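Local coordinates for methyltransferase domain-containing protein (Serratia marcescens, PDB 7CLU), which transfers a methyl group from S-adenosyl-L-methionine to an oxygen of its substrate, as a dimeric O-methyltransferase of prodigiosin synthesis, at residues Asp100-Pro105 with Arg129-Ile134; Lys111-Asn116 with Asn294-Thr299; Ser181-Ile186 with Glu218-Val223; Glu280-Pro285 with Ala307-Asp312. All coordinates share one frame; numbering follows the deposited sequence.

Contact 1: residues Asp100-Pro105 with Arg129-Ile134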
loop_
_atom_site.group_PDB
_atom_site.type_symbol
_atom_site.label_atom_id
_atom_site.label_comp_id
_atom_site.label_asym_id
_atom_site.label_seq_id
_atom_site.Cartn_x
_atom_site.Cartn_y
_atom_site.Cartn_z
ATOM N N ASP A 100 -0.483 0.123 -10.826
ATOM C CA ASP A 100 0.672 -0.662 -11.263
ATOM C C ASP A 100 1.624 0.158 -12.131
ATOM O O ASP A 100 2.842 0.110 -11.935
ATOM C CB ASP A 100 0.223 -1.905 -12.025
ATOM C CG ASP A 100 -0.411 -2.936 -11.125
ATOM O OD1 ASP A 100 -0.059 -2.983 -9.926
ATOM O OD2 ASP A 100 -1.255 -3.688 -11.629
ATOM N N THR A 101 1.083 0.928 -13.077
ATOM C CA THR A 101 1.876 1.588 -14.111
ATOM C C THR A 101 2.348 2.987 -13.722
ATOM O O THR A 101 3.294 3.500 -14.331
ATOM C CB THR A 101 1.060 1.677 -15.411
ATOM O OG1 THR A 101 -0.096 2.497 -15.202
ATOM C CG2 THR A 101 0.591 0.298 -15.857
ATOM N N PHE A 102 1.743 3.598 -12.711
ATOM C CA PHE A 102 1.970 5.009 -12.445
ATOM C C PHE A 102 2.155 5.309 -10.956
ATOM O O PHE A 102 3.254 5.682 -10.544
ATOM C CB PHE A 102 0.811 5.809 -13.028
ATOM C CG PHE A 102 1.038 7.283 -13.043
ATOM C CD1 PHE A 102 2.119 7.827 -13.728
ATOM C CD2 PHE A 102 0.151 8.133 -12.399
ATOM C CE1 PHE A 102 2.328 9.183 -13.754
ATOM C CE2 PHE A 102 0.350 9.495 -12.421
ATOM C CZ PHE A 102 1.438 10.025 -13.102
ATOM N N LEU A 103 1.117 5.134 -10.129
ATOM C CA LEU A 103 1.214 5.611 -8.744
ATOM C C LEU A 103 2.183 4.781 -7.895
ATOM O O LEU A 103 2.920 5.334 -7.071
ATOM C CB LEU A 103 -0.165 5.632 -8.100
ATOM C CG LEU A 103 -1.158 6.625 -8.710
ATOM C CD1 LEU A 103 -2.378 6.776 -7.802
ATOM C CD2 LEU A 103 -0.477 7.947 -8.918
ATOM N N TYR A 104 2.138 3.454 -8.002
ATOM C CA TYR A 104 3.044 2.647 -7.188
ATOM C C TYR A 104 4.499 2.973 -7.493
ATOM O O TYR A 104 5.264 3.218 -6.543
ATOM C CB TYR A 104 2.720 1.166 -7.388
ATOM C CG TYR A 104 3.457 0.215 -6.482
ATOM C CD1 TYR A 104 4.733 -0.261 -6.817
ATOM C CD2 TYR A 104 2.881 -0.223 -5.300
ATOM C CE1 TYR A 104 5.405 -1.161 -5.991
ATOM C CE2 TYR A 104 3.535 -1.126 -4.470
ATOM C CZ TYR A 104 4.794 -1.590 -4.813
ATOM O OH TYR A 104 5.430 -2.487 -3.964
ATOM N N PRO A 105 4.947 3.035 -8.757
ATOM C CA PRO A 105 6.354 3.407 -8.987
ATOM C C PRO A 105 6.712 4.772 -8.417
ATOM O O PRO A 105 7.785 4.925 -7.825
ATOM C CB PRO A 105 6.488 3.368 -10.517
ATOM C CG PRO A 105 5.386 2.517 -10.980
ATOM C CD PRO A 105 4.260 2.708 -10.020
ATOM N N ARG A 129 8.642 15.572 -19.435
ATOM C CA ARG A 129 7.540 16.442 -19.820
ATOM C C ARG A 129 6.779 16.926 -18.594
ATOM O O ARG A 129 6.728 16.251 -17.562
ATOM C CB ARG A 129 6.571 15.723 -20.750
ATOM C CG ARG A 129 7.174 15.235 -22.040
ATOM C CD ARG A 129 6.194 14.334 -22.775
ATOM N NE ARG A 129 5.901 13.117 -22.025
ATOM C CZ ARG A 129 4.943 12.257 -22.358
ATOM N NH1 ARG A 129 4.198 12.484 -23.433
ATOM N NH2 ARG A 129 4.738 11.171 -21.627
ATOM N N SER A 130 6.158 18.097 -18.729
ATOM C CA SER A 130 5.361 18.657 -17.649
ATOM C C SER A 130 4.042 17.902 -17.505
ATOM O O SER A 130 3.571 17.227 -18.424
ATOM C CB SER A 130 5.096 20.145 -17.893
ATOM O OG SER A 130 4.003 20.329 -18.777
ATOM N N TRP A 131 3.450 18.013 -16.317
ATOM C CA TRP A 131 2.151 17.389 -16.086
ATOM C C TRP A 131 1.142 17.873 -17.117
ATOM O O TRP A 131 0.439 17.075 -17.751
ATOM C CB TRP A 131 1.667 17.690 -14.665
ATOM C CG TRP A 131 0.441 16.919 -14.269
ATOM C CD1 TRP A 131 -0.735 17.427 -13.796
ATOM C CD2 TRP A 131 0.283 15.497 -14.298
ATOM N NE1 TRP A 131 -1.616 16.407 -13.534
ATOM C CE2 TRP A 131 -1.015 15.213 -13.835
ATOM C CE3 TRP A 131 1.115 14.433 -14.674
ATOM C CZ2 TRP A 131 -1.503 13.919 -13.739
ATOM C CZ3 TRP A 131 0.621 13.141 -14.578
ATOM C CH2 TRP A 131 -0.676 12.900 -14.114
ATOM N N PHE A 132 1.091 19.187 -17.326
ATOM C CA PHE A 132 0.211 19.735 -18.348
ATOM C C PHE A 132 0.488 19.123 -19.717
ATOM O O PHE A 132 -0.450 18.813 -20.459
ATOM C CB PHE A 132 0.355 21.246 -18.406
ATOM C CG PHE A 132 -0.503 21.865 -19.447
ATOM C CD1 PHE A 132 -1.850 22.069 -19.204
ATOM C CD2 PHE A 132 0.024 22.214 -20.681
ATOM C CE1 PHE A 132 -2.657 22.624 -20.163
ATOM C CE2 PHE A 132 -0.781 22.774 -21.652
ATOM C CZ PHE A 132 -2.124 22.972 -21.388
ATOM N N ASP A 133 1.767 18.934 -20.067
ATOM C CA ASP A 133 2.110 18.324 -21.350
ATOM C C ASP A 133 1.495 16.933 -21.478
ATOM O O ASP A 133 0.847 16.613 -22.482
ATOM C CB ASP A 133 3.632 18.219 -21.509
ATOM C CG ASP A 133 4.290 19.541 -21.885
ATOM O OD1 ASP A 133 3.570 20.518 -22.195
ATOM O OD2 ASP A 133 5.543 19.593 -21.861
ATOM N N ILE A 134 1.717 16.085 -20.470
ATOM C CA ILE A 134 1.289 14.689 -20.549
ATOM C C ILE A 134 -0.229 14.599 -20.681
ATOM O O ILE A 134 -0.750 13.764 -21.428
ATOM C CB ILE A 134 1.821 13.905 -19.332
ATOM C CG1 ILE A 134 3.352 13.873 -19.356
ATOM C CG2 ILE A 134 1.273 12.480 -19.302
ATOM C CD1 ILE A 134 4.005 13.641 -18.008
#
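Phe102 and Trp131 meet rim to rim, an aromatic pair that links helix 93-107 to the start of helix 131-137 in this dimeric O-methyltransferase. Phe102 CZ lies 3.5 Å from Trp131 CZ3. Phe102 CZ is also 3.7 Å from Trp131 CH2, and Phe102 CE2 is 3.9 Å from that same CH2. The Phe102 ring and the six-membered ring of Trp131 are nearly parallel, with planes at 13°. Their centroids are 5.8 Å apart and neither ring lies over the face of the other, so this is not a face-to-face stack. Trp131 has CG anti to the backbone N (chi1 -171°), which brings the six-membered part of the indole to Phe102. The backbones stay well apart, and only these two side chains bridge them.

Further out, both rings are backed by the end of helix 286-298 and what follows it: Phe102 touches Ser298, and Trp131 touches Thr299. The Phe102 ring also meets that of His98. Trp131 N donates to Asp300 OD2, which ties the root of the indole to the same region. Ser130 N-caps the helix that carries Trp131. Its OG accepts from Asp133 N at 2.9 Å, with an N-H...O angle of 157°.

Contact 2: residues Lys111-Asn116 with Asn294-Thr299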
loop_
_atom_site.group_PDB
_atom_site.type_symbol
_atom_site.label_atom_id
_atom_site.label_comp_id
_atom_site.label_asym_id
_atom_site.label_seq_id
_atom_site.Cartn_x
_atom_site.Cartn_y
_atom_site.Cartn_z
ATOM N N LYS A 111 10.275 9.697 -0.704
ATOM C CA LYS A 111 11.299 10.371 0.088
ATOM C C LYS A 111 11.919 11.511 -0.703
ATOM O O LYS A 111 12.083 12.622 -0.187
ATOM C CB LYS A 111 12.374 9.371 0.527
ATOM C CG LYS A 111 13.717 10.013 0.946
ATOM C CD LYS A 111 14.738 8.955 1.360
ATOM C CE LYS A 111 16.171 9.403 1.076
ATOM N NZ LYS A 111 17.186 8.456 1.639
ATOM N N THR A 112 12.227 11.260 -1.976
ATOM C CA THR A 112 12.868 12.283 -2.795
ATOM C C THR A 112 11.878 13.373 -3.191
ATOM O O THR A 112 12.268 14.543 -3.340
ATOM C CB THR A 112 13.504 11.620 -4.021
ATOM O OG1 THR A 112 14.477 10.672 -3.579
ATOM C CG2 THR A 112 14.181 12.654 -4.933
ATOM N N ALA A 113 10.597 13.016 -3.355
ATOM C CA ALA A 113 9.583 14.024 -3.662
ATOM C C ALA A 113 9.419 14.998 -2.506
ATOM O O ALA A 113 9.197 16.194 -2.716
ATOM C CB ALA A 113 8.236 13.360 -3.989
ATOM N N VAL A 114 9.537 14.509 -1.273
ATOM C CA VAL A 114 9.460 15.412 -0.136
ATOM C C VAL A 114 10.748 16.211 -0.017
ATOM O O VAL A 114 10.734 17.395 0.341
ATOM C CB VAL A 114 9.154 14.635 1.159
ATOM C CG1 VAL A 114 9.142 15.586 2.354
ATOM C CG2 VAL A 114 7.804 13.931 1.060
ATOM N N ARG A 115 11.878 15.570 -0.316
ATOM C CA ARG A 115 13.154 16.262 -0.250
ATOM C C ARG A 115 13.203 17.412 -1.249
ATOM O O ARG A 115 13.758 18.475 -0.948
ATOM C CB ARG A 115 14.290 15.266 -0.486
ATOM C CG ARG A 115 15.675 15.888 -0.546
ATOM C CD ARG A 115 16.342 15.821 0.808
ATOM N NE ARG A 115 16.712 14.455 1.161
ATOM C CZ ARG A 115 17.127 14.098 2.370
ATOM N NH1 ARG A 115 17.218 15.012 3.328
ATOM N NH2 ARG A 115 17.445 12.833 2.622
ATOM N N ASN A 116 12.593 17.239 -2.429
ATOM C CA ASN A 116 12.684 18.233 -3.493
ATOM C C ASN A 116 11.403 19.014 -3.739
ATOM O O ASN A 116 11.426 19.962 -4.537
ATOM C CB ASN A 116 13.119 17.559 -4.802
ATOM C CG ASN A 116 14.470 16.896 -4.677
ATOM O OD1 ASN A 116 15.309 17.342 -3.907
ATOM N ND2 ASN A 116 14.687 15.827 -5.428
ATOM N N ASN A 294 -0.068 12.100 -2.902
ATOM C CA ASN A 294 -0.193 11.576 -4.258
ATOM C C ASN A 294 -0.071 12.697 -5.287
ATOM O O ASN A 294 0.534 12.510 -6.346
ATOM C CB ASN A 294 -1.516 10.827 -4.426
ATOM C CG ASN A 294 -1.602 10.075 -5.750
ATOM O OD1 ASN A 294 -0.906 9.093 -5.949
ATOM N ND2 ASN A 294 -2.478 10.525 -6.650
ATOM N N MET A 295 -0.623 13.871 -4.984
ATOM C CA MET A 295 -0.453 15.004 -5.886
ATOM C C MET A 295 1.006 15.437 -5.949
ATOM O O MET A 295 1.498 15.828 -7.014
ATOM C CB MET A 295 -1.330 16.170 -5.438
ATOM C CG MET A 295 -2.766 15.820 -5.245
ATOM S SD MET A 295 -3.357 14.695 -6.518
ATOM C CE MET A 295 -3.412 15.815 -7.862
ATOM N N LEU A 296 1.705 15.369 -4.810
ATOM C CA LEU A 296 3.105 15.758 -4.753
ATOM C C LEU A 296 3.955 14.896 -5.680
ATOM O O LEU A 296 4.770 15.418 -6.452
ATOM C CB LEU A 296 3.609 15.656 -3.311
ATOM C CG LEU A 296 5.117 15.705 -3.090
ATOM C CD1 LEU A 296 5.640 17.090 -3.489
ATOM C CD2 LEU A 296 5.451 15.401 -1.626
ATOM N N VAL A 297 3.781 13.567 -5.614
ATOM C CA VAL A 297 4.690 12.686 -6.340
ATOM C C VAL A 297 4.363 12.617 -7.820
ATOM O O VAL A 297 5.244 12.264 -8.622
ATOM C CB VAL A 297 4.699 11.251 -5.777
ATOM C CG1 VAL A 297 5.182 11.238 -4.320
ATOM C CG2 VAL A 297 3.339 10.610 -5.915
ATOM N N SER A 298 3.141 12.979 -8.210
ATOM C CA SER A 298 2.639 12.689 -9.548
ATOM C C SER A 298 2.376 13.913 -10.411
ATOM O O SER A 298 2.410 13.791 -11.633
ATOM C CB SER A 298 1.340 11.873 -9.464
ATOM O OG SER A 298 0.260 12.638 -8.931
ATOM N N THR A 299 2.072 15.068 -9.828
ATOM C CA THR A 299 1.715 16.253 -10.598
ATOM C C THR A 299 2.788 17.317 -10.411
ATOM O O THR A 299 3.751 17.142 -9.660
ATOM C CB THR A 299 0.343 16.795 -10.191
ATOM O OG1 THR A 299 0.460 17.518 -8.959
ATOM C CG2 THR A 299 -0.674 15.654 -10.032
#
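Ala113 presses its methyl group against Leu296 and Val297, where helix 110-116 meets the C-terminal end of helix 286-298. The two short helical segments cross almost perpendicularly, at 86°, with their axes 9.4 Å apart at closest. The small side chain lets the backbones come near: Ala113 CA and Val297 CA are 5.7 Å apart.

Val297 meets Ala113 through one branch. Its CG1 is anti to the carbonyl carbon (chi1 -62°) and reaches Ala113 CB at 3.7 Å. Leu296 has CG anti to the backbone N (chi1 166°). This branch point lies 4.0 Å from Ala113 CB, and the two methyls reach further. CD1 packs against the backbone, 3.7 Å from Ala113 O. CD2 turns to the next residue and lies 3.9 Å from Val114 CG2. The Val114 and Leu296 side chains cross at about a right angle. All four touching residues are buried, and no hydrogen bond joins the segments.

Behind this surface two hydroxyls bond back to carbonyls of the last turn. Ser298 OG donates to Asn294 O at 2.6 Å. Thr299 OG1 donates to Met295 O, and Thr299 N reaches the same oxygen from the opposite face of its plane. The second subunit adjoins this contact: Ser53 OG of that subunit hydrogen-bonds to Val114 O, and its Gln56 packs on Leu296. This is apolar helix-helix packing beside the dimer interface of an O-methyltransferase.

Contact 3: residues Ser181-Ile186 with Glu218-Val223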
loop_
_atom_site.group_PDB
_atom_site.type_symbol
_atom_site.label_atom_id
_atom_site.label_comp_id
_atom_site.label_asym_id
_atom_site.label_seq_id
_atom_site.Cartn_x
_atom_site.Cartn_y
_atom_site.Cartn_z
ATOM N N SER A 181 -22.057 13.185 -16.298
ATOM C CA SER A 181 -22.909 12.552 -15.299
ATOM C C SER A 181 -23.666 13.565 -14.456
ATOM O O SER A 181 -24.834 13.342 -14.101
ATOM C CB SER A 181 -22.052 11.663 -14.409
ATOM O OG SER A 181 -21.755 10.503 -15.133
ATOM N N LEU A 182 -23.012 14.669 -14.091
ATOM C CA LEU A 182 -23.677 15.635 -13.227
ATOM C C LEU A 182 -24.763 16.394 -13.975
ATOM O O LEU A 182 -25.906 16.424 -13.488
ATOM C CB LEU A 182 -22.648 16.563 -12.584
ATOM C CG LEU A 182 -23.153 17.830 -11.890
ATOM C CD1 LEU A 182 -24.120 17.486 -10.794
ATOM C CD2 LEU A 182 -21.933 18.621 -11.337
ATOM N N PRO A 183 -24.512 17.003 -15.142
ATOM C CA PRO A 183 -25.626 17.684 -15.824
ATOM C C PRO A 183 -26.720 16.733 -16.283
ATOM O O PRO A 183 -27.874 17.157 -16.397
ATOM C CB PRO A 183 -24.948 18.407 -17.001
ATOM C CG PRO A 183 -23.622 17.767 -17.147
ATOM C CD PRO A 183 -23.220 17.292 -15.797
ATOM N N MET A 184 -26.412 15.456 -16.530
ATOM C CA MET A 184 -27.483 14.488 -16.764
ATOM C C MET A 184 -28.378 14.349 -15.532
ATOM O O MET A 184 -29.611 14.379 -15.640
ATOM C CB MET A 184 -26.896 13.132 -17.170
ATOM C CG MET A 184 -26.462 13.105 -18.611
ATOM S SD MET A 184 -25.686 11.578 -19.163
ATOM C CE MET A 184 -24.508 11.289 -17.898
ATOM N N ALA A 185 -27.776 14.210 -14.345
ATOM C CA ALA A 185 -28.580 14.068 -13.135
ATOM C C ALA A 185 -29.403 15.325 -12.876
ATOM O O ALA A 185 -30.551 15.242 -12.415
ATOM C CB ALA A 185 -27.689 13.744 -11.938
ATOM N N ILE A 186 -28.838 16.497 -13.193
ATOM C CA ILE A 186 -29.584 17.744 -13.059
ATOM C C ILE A 186 -30.782 17.740 -13.996
ATOM O O ILE A 186 -31.917 17.977 -13.570
ATOM C CB ILE A 186 -28.668 18.956 -13.307
ATOM C CG1 ILE A 186 -27.534 18.980 -12.282
ATOM C CG2 ILE A 186 -29.462 20.244 -13.228
ATOM C CD1 ILE A 186 -26.416 19.962 -12.631
ATOM N N GLU A 218 -29.399 16.777 -27.255
ATOM C CA GLU A 218 -30.099 18.049 -27.396
ATOM C C GLU A 218 -30.325 18.739 -26.064
ATOM O O GLU A 218 -30.471 19.967 -26.029
ATOM C CB GLU A 218 -31.440 17.847 -28.094
ATOM C CG GLU A 218 -31.309 17.384 -29.526
ATOM C CD GLU A 218 -32.615 17.506 -30.281
ATOM O OE1 GLU A 218 -32.566 17.571 -31.529
ATOM O OE2 GLU A 218 -33.688 17.538 -29.627
ATOM N N ARG A 219 -30.341 17.983 -24.971
ATOM C CA ARG A 219 -30.603 18.546 -23.653
ATOM C C ARG A 219 -29.389 19.273 -23.076
ATOM O O ARG A 219 -29.550 20.233 -22.309
ATOM C CB ARG A 219 -31.046 17.423 -22.708
ATOM C CG ARG A 219 -31.456 17.881 -21.323
ATOM C CD ARG A 219 -32.823 18.558 -21.330
ATOM N NE ARG A 219 -33.167 19.076 -20.007
ATOM C CZ ARG A 219 -32.675 20.203 -19.500
ATOM N NH1 ARG A 219 -31.816 20.934 -20.209
ATOM N NH2 ARG A 219 -33.034 20.602 -18.284
ATOM N N ILE A 220 -28.180 18.827 -23.415
ATOM C CA ILE A 220 -26.942 19.314 -22.808
ATOM C C ILE A 220 -25.982 19.715 -23.925
ATOM O O ILE A 220 -25.544 18.864 -24.709
ATOM C CB ILE A 220 -26.304 18.250 -21.894
ATOM C CG1 ILE A 220 -27.286 17.824 -20.788
ATOM C CG2 ILE A 220 -24.988 18.750 -21.295
ATOM C CD1 ILE A 220 -26.809 16.596 -20.029
ATOM N N ASP A 221 -25.663 21.002 -24.006
ATOM C CA ASP A 221 -24.732 21.462 -25.030
ATOM C C ASP A 221 -23.289 21.224 -24.603
ATOM O O ASP A 221 -22.947 21.263 -23.417
ATOM C CB ASP A 221 -24.927 22.949 -25.321
ATOM C CG ASP A 221 -26.268 23.252 -25.960
ATOM O OD1 ASP A 221 -26.716 22.471 -26.826
ATOM O OD2 ASP A 221 -26.875 24.279 -25.591
ATOM N N VAL A 222 -22.434 20.986 -25.590
ATOM C CA VAL A 222 -20.995 20.932 -25.384
ATOM C C VAL A 222 -20.407 22.155 -26.061
ATOM O O VAL A 222 -20.569 22.335 -27.274
ATOM C CB VAL A 222 -20.377 19.642 -25.938
ATOM C CG1 VAL A 222 -18.914 19.539 -25.528
ATOM C CG2 VAL A 222 -21.156 18.441 -25.432
ATOM N N VAL A 223 -19.767 23.012 -25.279
ATOM C CA VAL A 223 -19.042 24.146 -25.826
ATOM C C VAL A 223 -17.556 23.927 -25.601
ATOM O O VAL A 223 -17.129 23.179 -24.719
ATOM C CB VAL A 223 -19.490 25.476 -25.212
ATOM C CG1 VAL A 223 -20.985 25.706 -25.492
ATOM C CG2 VAL A 223 -19.162 25.505 -23.732
#
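Ile220 puts its CD1 methyl against the first turns of helix 181-189, at Pro183 and Met184. It has the most surface buried in this contact, and the end of its side chain does all the touching. Ile220 CG1 is anti to the carbonyl carbon (chi1 -58°), and the chain then runs out extended to CD1. That methyl meets the backbone where the two helix residues join, 3.7 Å from both Pro183 C and Met184 N.

The side chains touch it as well. Pro183 CB lies 4.0 Å from Ile220 CD1. Met184 offers its CG, 3.8 Å from Ile220 CD1. The Met184 and Ile220 side chains cross at about a right angle. The contact is van der Waals packing, with no hydrogen bond between the segments.

Both segments belong to the Rossmann-like methyltransferase fold. Strand 221-224 is the outermost strand on its side of the sheet within the chain and pairs in parallel with strand 194-199. Ile220 also touches Ile197 of that neighbour. Pro183 packs on Ile197 and on Asp174 of strand 171-175, so helix 181-189 packs against these strands, with helix 154-163 against its Ser181, Leu182 and Ala185.

Contact 4: residues Glu280-Pro285 with Ala307-Asp312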
loop_
_atom_site.group_PDB
_atom_site.type_symbol
_atom_site.label_atom_id
_atom_site.label_comp_id
_atom_site.label_asym_id
_atom_site.label_seq_id
_atom_site.Cartn_x
_atom_site.Cartn_y
_atom_site.Cartn_z
ATOM N N GLU A 280 -10.353 21.751 9.369
ATOM C CA GLU A 280 -10.086 23.113 9.831
ATOM C C GLU A 280 -8.656 23.289 10.338
ATOM O O GLU A 280 -8.019 24.315 10.067
ATOM C CB GLU A 280 -11.095 23.483 10.921
ATOM C CG GLU A 280 -10.923 24.884 11.492
ATOM C CD GLU A 280 -12.244 25.504 11.916
ATOM O OE1 GLU A 280 -12.870 24.980 12.867
ATOM O OE2 GLU A 280 -12.646 26.519 11.301
ATOM N N ASP A 281 -8.136 22.319 11.092
ATOM C CA ASP A 281 -6.762 22.378 11.581
ATOM C C ASP A 281 -5.794 21.567 10.723
ATOM O O ASP A 281 -4.685 21.260 11.179
ATOM C CB ASP A 281 -6.682 21.906 13.034
ATOM C CG ASP A 281 -6.978 20.420 13.192
ATOM O OD1 ASP A 281 -7.625 19.823 12.297
ATOM O OD2 ASP A 281 -6.573 19.855 14.234
ATOM N N LYS A 282 -6.189 21.222 9.497
ATOM C CA LYS A 282 -5.340 20.468 8.567
ATOM C C LYS A 282 -4.728 19.248 9.259
ATOM O O LYS A 282 -3.516 19.017 9.235
ATOM C CB LYS A 282 -4.269 21.377 7.950
ATOM C CG LYS A 282 -4.858 22.538 7.140
ATOM C CD LYS A 282 -3.808 23.580 6.678
ATOM C CE LYS A 282 -3.265 23.267 5.281
ATOM N NZ LYS A 282 -2.237 24.249 4.751
ATOM N N SER A 283 -5.602 18.472 9.906
ATOM C CA SER A 283 -5.239 17.230 10.580
ATOM C C SER A 283 -5.770 16.003 9.860
ATOM O O SER A 283 -5.567 14.876 10.333
ATOM C CB SER A 283 -5.764 17.229 12.023
ATOM O OG SER A 283 -7.179 17.177 12.040
ATOM N N GLY A 284 -6.446 16.196 8.740
ATOM C CA GLY A 284 -7.095 15.130 8.028
ATOM C C GLY A 284 -8.095 15.732 7.076
ATOM O O GLY A 284 -8.019 16.927 6.769
ATOM N N PRO A 285 -9.064 14.931 6.598
ATOM C CA PRO A 285 -9.166 13.491 6.895
ATOM C C PRO A 285 -8.040 12.669 6.253
ATOM O O PRO A 285 -7.263 13.197 5.457
ATOM C CB PRO A 285 -10.527 13.098 6.316
ATOM C CG PRO A 285 -10.837 14.137 5.313
ATOM C CD PRO A 285 -10.186 15.409 5.769
ATOM N N ALA A 307 -10.604 24.416 3.673
ATOM C CA ALA A 307 -11.718 25.240 3.209
ATOM C C ALA A 307 -11.335 26.716 3.202
ATOM O O ALA A 307 -11.539 27.420 2.206
ATOM C CB ALA A 307 -12.945 25.005 4.090
ATOM N N GLN A 308 -10.750 27.194 4.304
ATOM C CA GLN A 308 -10.376 28.606 4.388
ATOM C C GLN A 308 -9.392 28.983 3.293
ATOM O O GLN A 308 -9.486 30.071 2.707
ATOM C CB GLN A 308 -9.781 28.916 5.762
ATOM C CG GLN A 308 -9.664 30.409 6.042
ATOM C CD GLN A 308 -11.030 31.074 6.155
ATOM O OE1 GLN A 308 -11.951 30.525 6.755
ATOM N NE2 GLN A 308 -11.173 32.241 5.541
ATOM N N GLU A 309 -8.431 28.097 3.007
ATOM C CA GLU A 309 -7.481 28.379 1.942
ATOM C C GLU A 309 -8.192 28.522 0.602
ATOM O O GLU A 309 -7.826 29.378 -0.210
ATOM C CB GLU A 309 -6.412 27.287 1.886
ATOM C CG GLU A 309 -5.262 27.538 2.845
ATOM C CD GLU A 309 -4.364 26.322 3.040
ATOM O OE1 GLU A 309 -4.780 25.200 2.673
ATOM O OE2 GLU A 309 -3.244 26.495 3.571
ATOM N N TYR A 310 -9.220 27.703 0.355
ATOM C CA TYR A 310 -9.998 27.870 -0.867
ATOM C C TYR A 310 -10.792 29.173 -0.839
ATOM O O TYR A 310 -10.877 29.877 -1.854
ATOM C CB TYR A 310 -10.933 26.677 -1.071
ATOM C CG TYR A 310 -10.257 25.409 -1.574
ATOM C CD1 TYR A 310 -9.425 25.423 -2.689
ATOM C CD2 TYR A 310 -10.492 24.179 -0.941
ATOM C CE1 TYR A 310 -8.801 24.239 -3.152
ATOM C CE2 TYR A 310 -9.902 23.003 -1.397
ATOM C CZ TYR A 310 -9.069 23.040 -2.500
ATOM O OH TYR A 310 -8.494 21.868 -2.923
ATOM N N LEU A 311 -11.381 29.511 0.311
ATOM C CA LEU A 311 -12.077 30.789 0.425
ATOM C C LEU A 311 -11.145 31.944 0.092
ATOM O O LEU A 311 -11.514 32.844 -0.672
ATOM C CB LEU A 311 -12.653 30.961 1.830
ATOM C CG LEU A 311 -13.832 30.065 2.203
ATOM C CD1 LEU A 311 -14.310 30.331 3.625
ATOM C CD2 LEU A 311 -14.967 30.243 1.211
ATOM N N ASP A 312 -9.918 31.915 0.637
ATOM C CA ASP A 312 -8.951 32.975 0.372
ATOM C C ASP A 312 -8.665 33.099 -1.117
ATOM O O ASP A 312 -8.561 34.214 -1.647
ATOM C CB ASP A 312 -7.649 32.711 1.134
ATOM C CG ASP A 312 -7.815 32.798 2.645
ATOM O OD1 ASP A 312 -8.805 33.401 3.115
ATOM O OD2 ASP A 312 -6.947 32.258 3.370
#
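Lys282 and Glu309 form a salt bridge between the loop ahead of helix 286-298 and the first turn of helix 307-316. Lys282 NZ donates to Glu309 OE2 at 2.7 Å. The ammonium meets that oxygen on its syn side, 21° out of the carboxylate plane. Glu309 OE1 is farther, 3.4 Å from Lys282 NZ, so the lysine favours one oxygen.

Glu309 OE1 has a partner of its own: it accepts from Ser306 N, just ahead of the helix. The two carboxylate oxygens are thus divided between a side chain and a backbone N-H, which should limit rotation of the group. The lysine comes across the glutamate at about a right angle. Its chain is bent at chi3 (93°), while that of Glu309 runs extended beyond CG.

The loop has its own bonds. Ser283 OG donates to Asp281 OD1 at 2.7 Å, meeting it on the syn side, 25° out of the carboxylate plane. Ser283 N donates to Asn279 OD1. Across the dimer, Gln69 NE2 of the second subunit bonds to Asp281 O, and Ile59 of that subunit packs on Lys282.

The two bridging side chains are only partly exposed. Opposite charges at this distance should compensate each other and probably help to keep both ionised. The pairing ties the loop to helix 307-316 near the second subunit.

How the contacts relate
Contacts 1 and 2 adjoin, with centres 12 Å apart. The end of helix 286-298 joins them: Trp131 CE3 lies 3.4 Å from Ser298 O, and Leu103 CD2 is 3.2 Å from Asn294 OD1. Contact 4 involves the loop leading into that helix, and its centre is 21 Å from that of contact 2. Contacts 1, 2 and 4 all touch the second subunit. The side chains of Trp131, Leu296 and Glu309 are about 9, 11 and 10 Å from that of His247, the predicted proton acceptor. Contact 3 stands apart, at least 30 Å from the others between centres. Pro183 there is about 9 Å from Glu199, side chain to side chain, a residue that binds S-adenosyl-L-homocysteine.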